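Local coordinates for glyoxalase family protein (Enterococcus faecalis, PDB 2P25) that is of unassigned function but belongs to the glyoxalase/bleomycin resistance protein/dioxygenase superfamily, whose members are built from βαβββ modules, at residues I6-I11 against E53-I58; V31-H36 against K44-L49; K109-F114 against P121-E126. One frame throughout, in Å; residues are numbered along the deposited sequence.

Contact 1: residues I6-I11 against E53-I58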
loop_
_atom_site.group_PDB
_atom_site.type_symbol
_atom_site.label_atom_id
_atom_site.label_comp_id
_atom_site.label_asym_id
_atom_site.label_seq_id
_atom_site.Cartn_x
_atom_site.Cartn_y
_atom_site.Cartn_z
ATOM N N ILE A 6 -8.139 -3.010 6.545
ATOM C CA ILE A 6 -7.832 -2.057 5.478
ATOM C C ILE A 6 -9.102 -1.611 4.742
ATOM O O ILE A 6 -9.894 -2.456 4.270
ATOM C CB ILE A 6 -6.825 -2.653 4.485
ATOM C CG1 ILE A 6 -5.518 -2.993 5.209
ATOM C CG2 ILE A 6 -6.565 -1.666 3.306
ATOM C CD1 ILE A 6 -4.477 -3.672 4.298
ATOM N N HIS A 7 -9.311 -0.294 4.667
ATOM C CA HIS A 7 -10.409 0.275 3.879
ATOM C C HIS A 7 -10.001 0.266 2.410
ATOM O O HIS A 7 -10.749 -0.179 1.548
ATOM C CB HIS A 7 -10.746 1.705 4.368
ATOM C CG HIS A 7 -11.900 2.347 3.652
ATOM N ND1 HIS A 7 -11.752 3.007 2.451
ATOM C CD2 HIS A 7 -13.216 2.449 3.976
ATOM C CE1 HIS A 7 -12.921 3.485 2.059
ATOM N NE2 HIS A 7 -13.829 3.154 2.966
ATOM N N HIS A 8 -8.792 0.731 2.132
ATOM C CA HIS A 8 -8.270 0.727 0.766
ATOM C C HIS A 8 -6.779 0.996 0.774
ATOM O O HIS A 8 -6.203 1.428 1.791
ATOM C CB HIS A 8 -8.993 1.761 -0.123
ATOM C CG HIS A 8 -8.852 3.189 0.327
ATOM N ND1 HIS A 8 -7.817 4.005 -0.071
ATOM C CD2 HIS A 8 -9.652 3.953 1.105
ATOM C CE1 HIS A 8 -7.966 5.207 0.465
ATOM N NE2 HIS A 8 -9.077 5.202 1.182
ATOM N N VAL A 9 -6.165 0.789 -0.382
ATOM C CA VAL A 9 -4.802 1.190 -0.637
ATOM C C VAL A 9 -4.909 2.193 -1.798
ATOM O O VAL A 9 -5.707 1.981 -2.703
ATOM C CB VAL A 9 -3.969 -0.028 -1.042
ATOM C CG1 VAL A 9 -2.626 0.372 -1.567
ATOM C CG2 VAL A 9 -3.774 -0.957 0.166
ATOM N N ALA A 10 -4.188 3.307 -1.724
ATOM C CA ALA A 10 -4.205 4.339 -2.801
ATOM C C ALA A 10 -2.930 4.304 -3.636
ATOM O O ALA A 10 -1.829 4.099 -3.111
ATOM C CB ALA A 10 -4.361 5.727 -2.201
ATOM N N ILE A 11 -3.087 4.541 -4.938
ATOM C CA ILE A 11 -1.977 4.464 -5.913
ATOM C C ILE A 11 -2.046 5.715 -6.763
ATOM O O ILE A 11 -3.131 6.173 -7.097
ATOM C CB ILE A 11 -2.152 3.204 -6.826
ATOM C CG1 ILE A 11 -1.872 1.932 -6.012
ATOM C CG2 ILE A 11 -1.240 3.268 -8.089
ATOM C CD1 ILE A 11 -2.480 0.663 -6.694
ATOM N N GLU A 53 -10.493 -2.747 -1.725
ATOM C CA GLU A 53 -10.696 -1.506 -2.477
ATOM C C GLU A 53 -9.376 -0.850 -2.850
ATOM O O GLU A 53 -8.423 -0.819 -2.057
ATOM C CB GLU A 53 -11.584 -0.546 -1.700
ATOM C CG GLU A 53 -11.962 0.724 -2.448
ATOM C CD GLU A 53 -13.239 1.375 -1.889
ATOM O OE1 GLU A 53 -14.090 0.655 -1.314
ATOM O OE2 GLU A 53 -13.384 2.608 -2.036
ATOM N N LEU A 54 -9.324 -0.343 -4.074
ATOM C CA LEU A 54 -8.120 0.291 -4.574
ATOM C C LEU A 54 -8.512 1.672 -5.060
ATOM O O LEU A 54 -9.447 1.802 -5.849
ATOM C CB LEU A 54 -7.566 -0.558 -5.725
ATOM C CG LEU A 54 -6.098 -0.718 -5.990
ATOM C CD1 LEU A 54 -5.391 -1.365 -4.782
ATOM C CD2 LEU A 54 -5.970 -1.557 -7.252
ATOM N N GLU A 55 -7.850 2.706 -4.557
ATOM C CA GLU A 55 -8.104 4.086 -4.959
ATOM C C GLU A 55 -6.966 4.592 -5.823
ATOM O O GLU A 55 -5.830 4.640 -5.360
ATOM C CB GLU A 55 -8.177 4.918 -3.709
ATOM C CG GLU A 55 -8.620 6.309 -3.842
ATOM C CD GLU A 55 -9.064 6.827 -2.493
ATOM O OE1 GLU A 55 -10.190 6.476 -2.032
ATOM O OE2 GLU A 55 -8.272 7.554 -1.888
ATOM N N ILE A 56 -7.266 4.996 -7.049
ATOM C CA ILE A 56 -6.204 5.398 -7.965
ATOM C C ILE A 56 -6.379 6.855 -8.327
ATOM O O ILE A 56 -7.465 7.254 -8.781
ATOM C CB ILE A 56 -6.170 4.524 -9.231
ATOM C CG1 ILE A 56 -6.222 3.034 -8.842
ATOM C CG2 ILE A 56 -4.938 4.878 -10.074
ATOM C CD1 ILE A 56 -6.063 2.083 -9.982
ATOM N N PHE A 57 -5.338 7.645 -8.108
ATOM C CA PHE A 57 -5.315 9.052 -8.487
ATOM C C PHE A 57 -4.503 9.128 -9.776
ATOM O O PHE A 57 -3.381 8.664 -9.803
ATOM C CB PHE A 57 -4.627 9.887 -7.388
ATOM C CG PHE A 57 -5.416 9.929 -6.102
ATOM C CD1 PHE A 57 -6.263 11.001 -5.821
ATOM C CD2 PHE A 57 -5.305 8.894 -5.185
ATOM C CE1 PHE A 57 -7.002 11.023 -4.628
ATOM C CE2 PHE A 57 -6.049 8.897 -4.008
ATOM C CZ PHE A 57 -6.880 9.968 -3.721
ATOM N N ILE A 58 -5.090 9.683 -10.840
ATOM C CA ILE A 58 -4.461 9.662 -12.151
ATOM C C ILE A 58 -4.124 11.089 -12.577
ATOM O O ILE A 58 -5.000 11.928 -12.678
ATOM C CB ILE A 58 -5.399 9.014 -13.223
ATOM C CG1 ILE A 58 -5.875 7.628 -12.757
ATOM C CG2 ILE A 58 -4.697 8.887 -14.587
ATOM C CD1 ILE A 58 -7.042 7.088 -13.527
#

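Contact 2: residues V31-H36 against K44-L49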
loop_
_atom_site.group_PDB
_atom_site.type_symbol
_atom_site.label_atom_id
_atom_site.label_comp_id
_atom_site.label_asym_id
_atom_site.label_seq_id
_atom_site.Cartn_x
_atom_site.Cartn_y
_atom_site.Cartn_z
ATOM N N VAL A 31 -15.067 -1.024 -11.529
ATOM C CA VAL A 31 -15.190 0.375 -11.120
ATOM C C VAL A 31 -16.276 0.537 -10.050
ATOM O O VAL A 31 -17.422 0.090 -10.224
ATOM C CB VAL A 31 -15.504 1.300 -12.328
ATOM C CG1 VAL A 31 -15.779 2.717 -11.838
ATOM C CG2 VAL A 31 -14.357 1.277 -13.337
ATOM N N LEU A 32 -15.901 1.149 -8.937
ATOM C CA LEU A 32 -16.839 1.555 -7.895
ATOM C C LEU A 32 -17.293 2.987 -8.131
ATOM O O LEU A 32 -18.486 3.275 -8.115
ATOM C CB LEU A 32 -16.181 1.442 -6.520
ATOM C CG LEU A 32 -17.048 1.709 -5.303
ATOM C CD1 LEU A 32 -18.183 0.703 -5.267
ATOM C CD2 LEU A 32 -16.158 1.575 -4.064
ATOM N N ARG A 33 -16.333 3.889 -8.327
ATOM C CA ARG A 33 -16.644 5.269 -8.667
ATOM C C ARG A 33 -15.531 5.891 -9.499
ATOM O O ARG A 33 -14.388 5.462 -9.422
ATOM C CB ARG A 33 -17.026 6.102 -7.420
ATOM C CG ARG A 33 -15.939 6.425 -6.455
ATOM C CD ARG A 33 -16.529 7.186 -5.228
ATOM N NE ARG A 33 -17.423 6.333 -4.443
ATOM C CZ ARG A 33 -17.005 5.381 -3.597
ATOM N NH1 ARG A 33 -17.893 4.653 -2.930
ATOM N NH2 ARG A 33 -15.704 5.153 -3.412
ATOM N N GLU A 34 -15.869 6.889 -10.305
ATOM C CA GLU A 34 -14.878 7.655 -11.071
ATOM C C GLU A 34 -15.303 9.107 -11.028
ATOM O O GLU A 34 -16.445 9.414 -11.339
ATOM C CB GLU A 34 -14.778 7.211 -12.553
ATOM C CG GLU A 34 -13.766 8.091 -13.356
ATOM C CD GLU A 34 -13.592 7.737 -14.845
ATOM O OE1 GLU A 34 -13.774 6.572 -15.203
ATOM O OE2 GLU A 34 -13.238 8.647 -15.641
ATOM N N ASN A 35 -14.396 9.992 -10.620
ATOM C CA ASN A 35 -14.703 11.421 -10.567
ATOM C C ASN A 35 -13.497 12.276 -10.899
ATOM O O ASN A 35 -12.396 11.981 -10.457
ATOM C CB ASN A 35 -15.169 11.805 -9.163
ATOM C CG ASN A 35 -16.556 11.288 -8.847
ATOM O OD1 ASN A 35 -17.562 11.866 -9.275
ATOM N ND2 ASN A 35 -16.615 10.191 -8.089
ATOM N N HIS A 36 -13.725 13.369 -11.620
ATOM C CA HIS A 36 -12.637 14.265 -12.039
ATOM C C HIS A 36 -12.555 15.428 -11.064
ATOM O O HIS A 36 -13.561 16.087 -10.800
ATOM C CB HIS A 36 -12.887 14.726 -13.485
ATOM C CG HIS A 36 -12.988 13.591 -14.466
ATOM N ND1 HIS A 36 -12.837 13.759 -15.827
ATOM C CD2 HIS A 36 -13.203 12.265 -14.273
ATOM C CE1 HIS A 36 -12.967 12.588 -16.430
ATOM N NE2 HIS A 36 -13.186 11.665 -15.509
ATOM N N LYS A 44 -9.966 10.651 -9.907
ATOM C CA LYS A 44 -9.972 9.718 -8.782
ATOM C C LYS A 44 -10.841 8.520 -9.157
ATOM O O LYS A 44 -12.047 8.647 -9.335
ATOM C CB LYS A 44 -10.497 10.385 -7.509
ATOM C CG LYS A 44 -10.262 9.597 -6.236
ATOM C CD LYS A 44 -10.678 10.410 -4.992
ATOM C CE LYS A 44 -10.594 9.549 -3.742
ATOM N NZ LYS A 44 -11.599 8.453 -3.780
ATOM N N LEU A 45 -10.209 7.366 -9.292
ATOM C CA LEU A 45 -10.870 6.137 -9.713
ATOM C C LEU A 45 -10.827 5.149 -8.559
ATOM O O LEU A 45 -9.718 4.748 -8.135
ATOM C CB LEU A 45 -10.139 5.598 -10.963
ATOM C CG LEU A 45 -10.611 4.315 -11.631
ATOM C CD1 LEU A 45 -12.078 4.450 -12.149
ATOM C CD2 LEU A 45 -9.657 3.875 -12.732
ATOM N N ASP A 46 -11.998 4.826 -7.996
ATOM C CA ASP A 46 -12.106 3.807 -6.927
ATOM C C ASP A 46 -12.533 2.463 -7.514
ATOM O O ASP A 46 -13.527 2.370 -8.222
ATOM C CB ASP A 46 -13.095 4.208 -5.828
ATOM C CG ASP A 46 -12.647 5.442 -5.043
ATOM O OD1 ASP A 46 -11.501 5.469 -4.582
ATOM O OD2 ASP A 46 -13.458 6.364 -4.856
ATOM N N LEU A 47 -11.774 1.424 -7.188
ATOM C CA LEU A 47 -11.964 0.093 -7.781
ATOM C C LEU A 47 -12.186 -0.930 -6.684
ATOM O O LEU A 47 -11.656 -0.795 -5.584
ATOM C CB LEU A 47 -10.719 -0.315 -8.577
ATOM C CG LEU A 47 -10.258 0.595 -9.721
ATOM C CD1 LEU A 47 -9.042 0.051 -10.440
ATOM C CD2 LEU A 47 -11.398 0.835 -10.724
ATOM N N LYS A 48 -12.948 -1.969 -6.998
ATOM C CA LYS A 48 -13.301 -2.945 -6.002
ATOM C C LYS A 48 -13.035 -4.307 -6.614
ATOM O O LYS A 48 -13.471 -4.567 -7.741
ATOM C CB LYS A 48 -14.798 -2.833 -5.699
ATOM C CG LYS A 48 -15.273 -3.491 -4.404
ATOM C CD LYS A 48 -15.303 -2.473 -3.258
ATOM C CE LYS A 48 -15.900 -3.074 -1.996
ATOM N NZ LYS A 48 -14.935 -4.030 -1.376
ATOM N N LEU A 49 -12.317 -5.160 -5.888
ATOM C CA LEU A 49 -12.413 -6.608 -6.148
ATOM C C LEU A 49 -12.620 -7.384 -4.859
ATOM O O LEU A 49 -11.768 -7.371 -3.963
ATOM C CB LEU A 49 -11.199 -7.149 -6.916
ATOM C CG LEU A 49 -11.271 -8.635 -7.325
ATOM C CD1 LEU A 49 -12.409 -8.933 -8.310
ATOM C CD2 LEU A 49 -9.962 -9.104 -7.905
HETATM O O HOH W 1 -13.937 8.908 -7.205
#

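Contact 3: residues K109-F114 against P121-E126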
loop_
_atom_site.group_PDB
_atom_site.type_symbol
_atom_site.label_atom_id
_atom_site.label_comp_id
_atom_site.label_asym_id
_atom_site.label_seq_id
_atom_site.Cartn_x
_atom_site.Cartn_y
_atom_site.Cartn_z
ATOM N N LYS A 109 8.156 -20.095 0.814
ATOM C CA LYS A 109 7.012 -20.094 -0.119
ATOM C C LYS A 109 7.336 -19.368 -1.412
ATOM O O LYS A 109 8.144 -18.434 -1.424
ATOM C CB LYS A 109 5.742 -19.531 0.532
ATOM C CG LYS A 109 5.187 -20.504 1.589
ATOM C CD LYS A 109 3.889 -20.026 2.182
ATOM C CE LYS A 109 3.407 -21.016 3.250
ATOM N NZ LYS A 109 2.491 -20.360 4.241
ATOM N N LYS A 110 6.701 -19.806 -2.495
ATOM C CA LYS A 110 6.942 -19.234 -3.826
ATOM C C LYS A 110 6.431 -17.816 -3.954
ATOM O O LYS A 110 5.369 -17.488 -3.447
ATOM C CB LYS A 110 6.258 -20.063 -4.909
ATOM C CG LYS A 110 6.930 -21.399 -5.162
ATOM C CD LYS A 110 6.022 -22.272 -6.022
ATOM C CE LYS A 110 6.607 -23.642 -6.210
ATOM N NZ LYS A 110 5.679 -24.475 -7.014
HETATM N N MSE A 111 7.176 -16.999 -4.693
HETATM C CA MSE A 111 6.822 -15.591 -4.894
HETATM C C MSE A 111 7.469 -15.077 -6.166
HETATM O O MSE A 111 8.452 -15.638 -6.655
HETATM C CB MSE A 111 7.291 -14.725 -3.712
HETATM C CG MSE A 111 8.759 -14.853 -3.476
HETATM SE SE MSE A 111 9.383 -13.649 -2.086
HETATM C CE MSE A 111 9.362 -11.978 -3.126
ATOM N N THR A 112 6.877 -14.023 -6.724
ATOM C CA THR A 112 7.508 -13.277 -7.801
ATOM C C THR A 112 6.857 -11.877 -7.830
ATOM O O THR A 112 5.937 -11.593 -7.041
ATOM C CB THR A 112 7.373 -13.972 -9.169
ATOM O OG1 THR A 112 8.221 -13.281 -10.127
ATOM C CG2 THR A 112 5.903 -13.954 -9.660
ATOM N N PHE A 113 7.335 -11.038 -8.742
ATOM C CA PHE A 113 6.824 -9.682 -8.941
ATOM C C PHE A 113 6.442 -9.448 -10.386
ATOM O O PHE A 113 7.048 -9.994 -11.317
ATOM C CB PHE A 113 7.885 -8.625 -8.595
ATOM C CG PHE A 113 8.082 -8.395 -7.123
ATOM C CD1 PHE A 113 7.354 -7.407 -6.460
ATOM C CD2 PHE A 113 8.982 -9.173 -6.406
ATOM C CE1 PHE A 113 7.554 -7.179 -5.082
ATOM C CE2 PHE A 113 9.194 -8.959 -5.025
ATOM C CZ PHE A 113 8.476 -7.985 -4.364
ATOM N N PHE A 114 5.408 -8.635 -10.560
ATOM C CA PHE A 114 5.108 -8.003 -11.831
ATOM C C PHE A 114 4.968 -6.509 -11.525
ATOM O O PHE A 114 5.134 -6.108 -10.375
ATOM C CB PHE A 114 3.862 -8.603 -12.511
ATOM C CG PHE A 114 2.575 -8.458 -11.727
ATOM C CD1 PHE A 114 1.570 -7.581 -12.178
ATOM C CD2 PHE A 114 2.339 -9.236 -10.595
ATOM C CE1 PHE A 114 0.364 -7.456 -11.492
ATOM C CE2 PHE A 114 1.145 -9.106 -9.891
ATOM C CZ PHE A 114 0.153 -8.232 -10.351
ATOM N N PRO A 121 5.901 -2.052 -8.133
ATOM C CA PRO A 121 6.015 -3.509 -7.914
ATOM C C PRO A 121 4.779 -4.096 -7.253
ATOM O O PRO A 121 4.283 -3.583 -6.222
ATOM C CB PRO A 121 7.247 -3.648 -6.983
ATOM C CG PRO A 121 7.965 -2.287 -7.080
ATOM C CD PRO A 121 6.859 -1.295 -7.310
ATOM N N LEU A 122 4.301 -5.199 -7.836
ATOM C CA LEU A 122 3.158 -5.925 -7.317
ATOM C C LEU A 122 3.630 -7.354 -7.142
ATOM O O LEU A 122 4.125 -7.979 -8.091
ATOM C CB LEU A 122 1.975 -5.836 -8.284
ATOM C CG LEU A 122 1.466 -4.397 -8.509
ATOM C CD1 LEU A 122 0.436 -4.365 -9.654
ATOM C CD2 LEU A 122 0.813 -3.911 -7.188
ATOM N N GLU A 123 3.511 -7.861 -5.922
ATOM C CA GLU A 123 4.020 -9.199 -5.635
ATOM C C GLU A 123 2.921 -10.260 -5.685
ATOM O O GLU A 123 1.790 -10.000 -5.279
ATOM C CB GLU A 123 4.667 -9.167 -4.271
ATOM C CG GLU A 123 5.465 -10.397 -3.883
ATOM C CD GLU A 123 5.874 -10.337 -2.425
ATOM O OE1 GLU A 123 6.648 -9.440 -2.058
ATOM O OE2 GLU A 123 5.388 -11.141 -1.620
ATOM N N LEU A 124 3.286 -11.463 -6.135
ATOM C CA LEU A 124 2.472 -12.666 -5.948
ATOM C C LEU A 124 3.179 -13.533 -4.926
ATOM O O LEU A 124 4.398 -13.749 -5.015
ATOM C CB LEU A 124 2.360 -13.434 -7.270
ATOM C CG LEU A 124 1.743 -12.745 -8.492
ATOM C CD1 LEU A 124 1.787 -13.677 -9.718
ATOM C CD2 LEU A 124 0.322 -12.306 -8.189
ATOM N N HIS A 125 2.425 -14.024 -3.940
ATOM C CA HIS A 125 3.010 -14.806 -2.869
ATOM C C HIS A 125 2.074 -15.946 -2.489
ATOM O O HIS A 125 0.890 -15.715 -2.258
ATOM C CB HIS A 125 3.223 -13.882 -1.659
ATOM C CG HIS A 125 4.193 -14.399 -0.650
ATOM N ND1 HIS A 125 3.971 -15.546 0.082
ATOM C CD2 HIS A 125 5.374 -13.898 -0.217
ATOM C CE1 HIS A 125 4.983 -15.739 0.912
ATOM N NE2 HIS A 125 5.848 -14.753 0.751
ATOM N N GLU A 126 2.600 -17.164 -2.421
ATOM C CA GLU A 126 1.797 -18.302 -1.967
ATOM C C GLU A 126 1.608 -18.323 -0.439
ATOM O O GLU A 126 2.258 -17.551 0.290
ATOM C CB GLU A 126 2.409 -19.599 -2.465
ATOM C CG GLU A 126 2.126 -19.818 -3.954
ATOM C CD GLU A 126 2.379 -21.246 -4.442
ATOM O OE1 GLU A 126 2.965 -22.073 -3.692
ATOM O OE2 GLU A 126 1.980 -21.542 -5.588
HETATM O O HOH W 2 5.098 -22.006 -2.033
HETATM O O HOH W 3 3.010 -23.787 -6.888
#

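Contact 1: residues I6-I11 against E53-I58
The backbone oxygen of Glu55 is gripped twice by strand 6-11: Ile11 N donates a hydrogen bond of 2.8 Å to Glu55 O, and the CA-H of Ala10 leans on the same Glu55 O at 3.0 Å. This is the parallel pairing of first and last strands of a βαβββ module of the glyoxalase fold, with the strand axes 19° apart. Glu55 N returns a nearly straight bond (172°) to Val9 O, and Phe57 N reaches Ile11 O at 2.8 Å, so each strand alternately gives and takes.

On the face with Val9 and Ile56, the branched, apolar Ile11 and Leu54 suit the buried side under helix 16-26: Ile11 CD1 lies 3.9 Å from Leu54 CG, and Tyr23 touches both. The other side is mixed: Ala10 meets the edge of the Phe57 ring, while Glu55 and His8 bring polar groups together. The extended Glu55 chain carries its carboxylate over the His8 imidazole. Lys44 pairs with Glu55 OE1, while His8 NE2 bonds to Glu123 of the second subunit, where strand 6-11 also finds an antiparallel neighbour. Glu55 OE1 stands 3.5 Å above the His8 ring, offset toward its rim, and Glu55 OE2 comes to 3.3 Å from His8 CE1.

Contact 2: residues V31-H36 against K44-L49
Arg33 and Asp46 meet with their flat groups turned steeply against each other, guanidinium and carboxylate planes 70° apart. Asp46 OD2 lies at the guanidinium edge, in its plane, yet Arg33 NH2 comes to that oxygen from above the carboxylate, making a hydrogen-bonded salt bridge of 2.9 Å. The arginine chain folds back to do this: chi1 of 71° tucks CG in above the backbone, a second bend follows at chi3, and Arg33 CG passes only 3.0 Å from Asp46 OD2. From its own strand, Lys44 NZ completes the salt-bridge network, meeting Asp46 OD1 on the syn lone pair at 3.1 Å; Lys44 NZ also pairs with Glu55. The buried aspartate thus has two cationic partners, which would probably offset the nearby Glu55 carboxylate and favour the charged form. A water joins Asn35 ND2 to Lys44 O on this side of the sheet.

The opposite face is mainly apolar. Val31 CG2 rests 4.0 Å from Leu47 CD2, and Val31 crosses Leu45 at about a right angle; the leucines continue onto helix 16-26. Glu34 lays its CB 3.9 Å from Leu45 CD1, and its carboxylate hydrogen-bonds with Tyr16 OH (OE1) and His36 NE2 (OE2).

Asp46 O accepts from both Leu32 N (2.8 Å) and Arg33 N (3.2 Å), two residues facing one: a classic beta bulge, here shifting the register of the antiparallel hairpin formed by strands 30-37 and 42-49.

Contact 3: residues K109-F114 against P121-E126
Backbone hydrogen bonds hold Phe114 and Leu122 together in both directions, Leu122 N to Phe114 O at 2.8 Å and Phe114 N to Leu122 O at 2.9 Å. Thr112 and Leu124 form a second such pair, and Glu126 N adds a bond to Lys110 O, with 172° at its hydrogen. Between them, the non-hydrogen-bonded pairs Met111-His125 and Phe113-Glu123 bring the backbones close, and Met111 CA makes a CA-H...O contact of 3.0 Å with Leu124 O. Together these make an antiparallel hairpin.

Both phenylalanine rings receive a CH-pi contact from the facing strand. Leu122 CB sits over one face of the Phe114 ring, 3.8 Å from its centroid. With CG between backbone N and carbonyl carbon (chi1 62°), this ring lies against the partner strand, where Phe114 CE2 also reaches Leu124 CD2; large apolar groups suit this side, which packs on helix 84-93. On the other face Glu123 CB lies over the Phe113 ring, 4.0 Å from its centroid, and the carboxylate is turned 79° to that ring. Selenomethionine Met111 brings its CE near the same carboxylate.

Polar ends find most of their partners beyond the facing strand. His125 ND1 gives a 2.6 Å bond to Glu126 O, lying in the carbonyl plane on a lone pair, while His125 NE2 goes to Asp104. Glu123 OE2 accepts from His8 of the second subunit. Lys110 and Glu126 lie side by side without touching charges: one water links Lys110 N to Glu126 OE1, another Lys110 NZ to Glu126 OE2, which also accepts from Ile84 N. Lys110 has its direct salt bridge with Glu85.

The chemistry is thus divided, with mainly hydrocarbon on the Phe114 side, whereas Glu123 and His125 meet the second subunit, respectively by bonding to its His8 and stacking on its His7.

From the N terminus, strand 6-13 opens the chain and waits until strand 52-58 returns beside it, so contact 1 closes a loop of 41 intervening residues. Contact 2, the hairpin 31-36 with 44-49, is nested inside that loop. The two touch: they are the two outer pairings of one four-stranded sheet, joined by the pairing of 42-49 with 52-58. Contact 3 follows in series, closing a short hairpin near the C terminus in the second sheet, which has the same strand order. Its centre lies about 20 Å from that of contact 1, across the chain's centre. All three contacts also reach the second subunit.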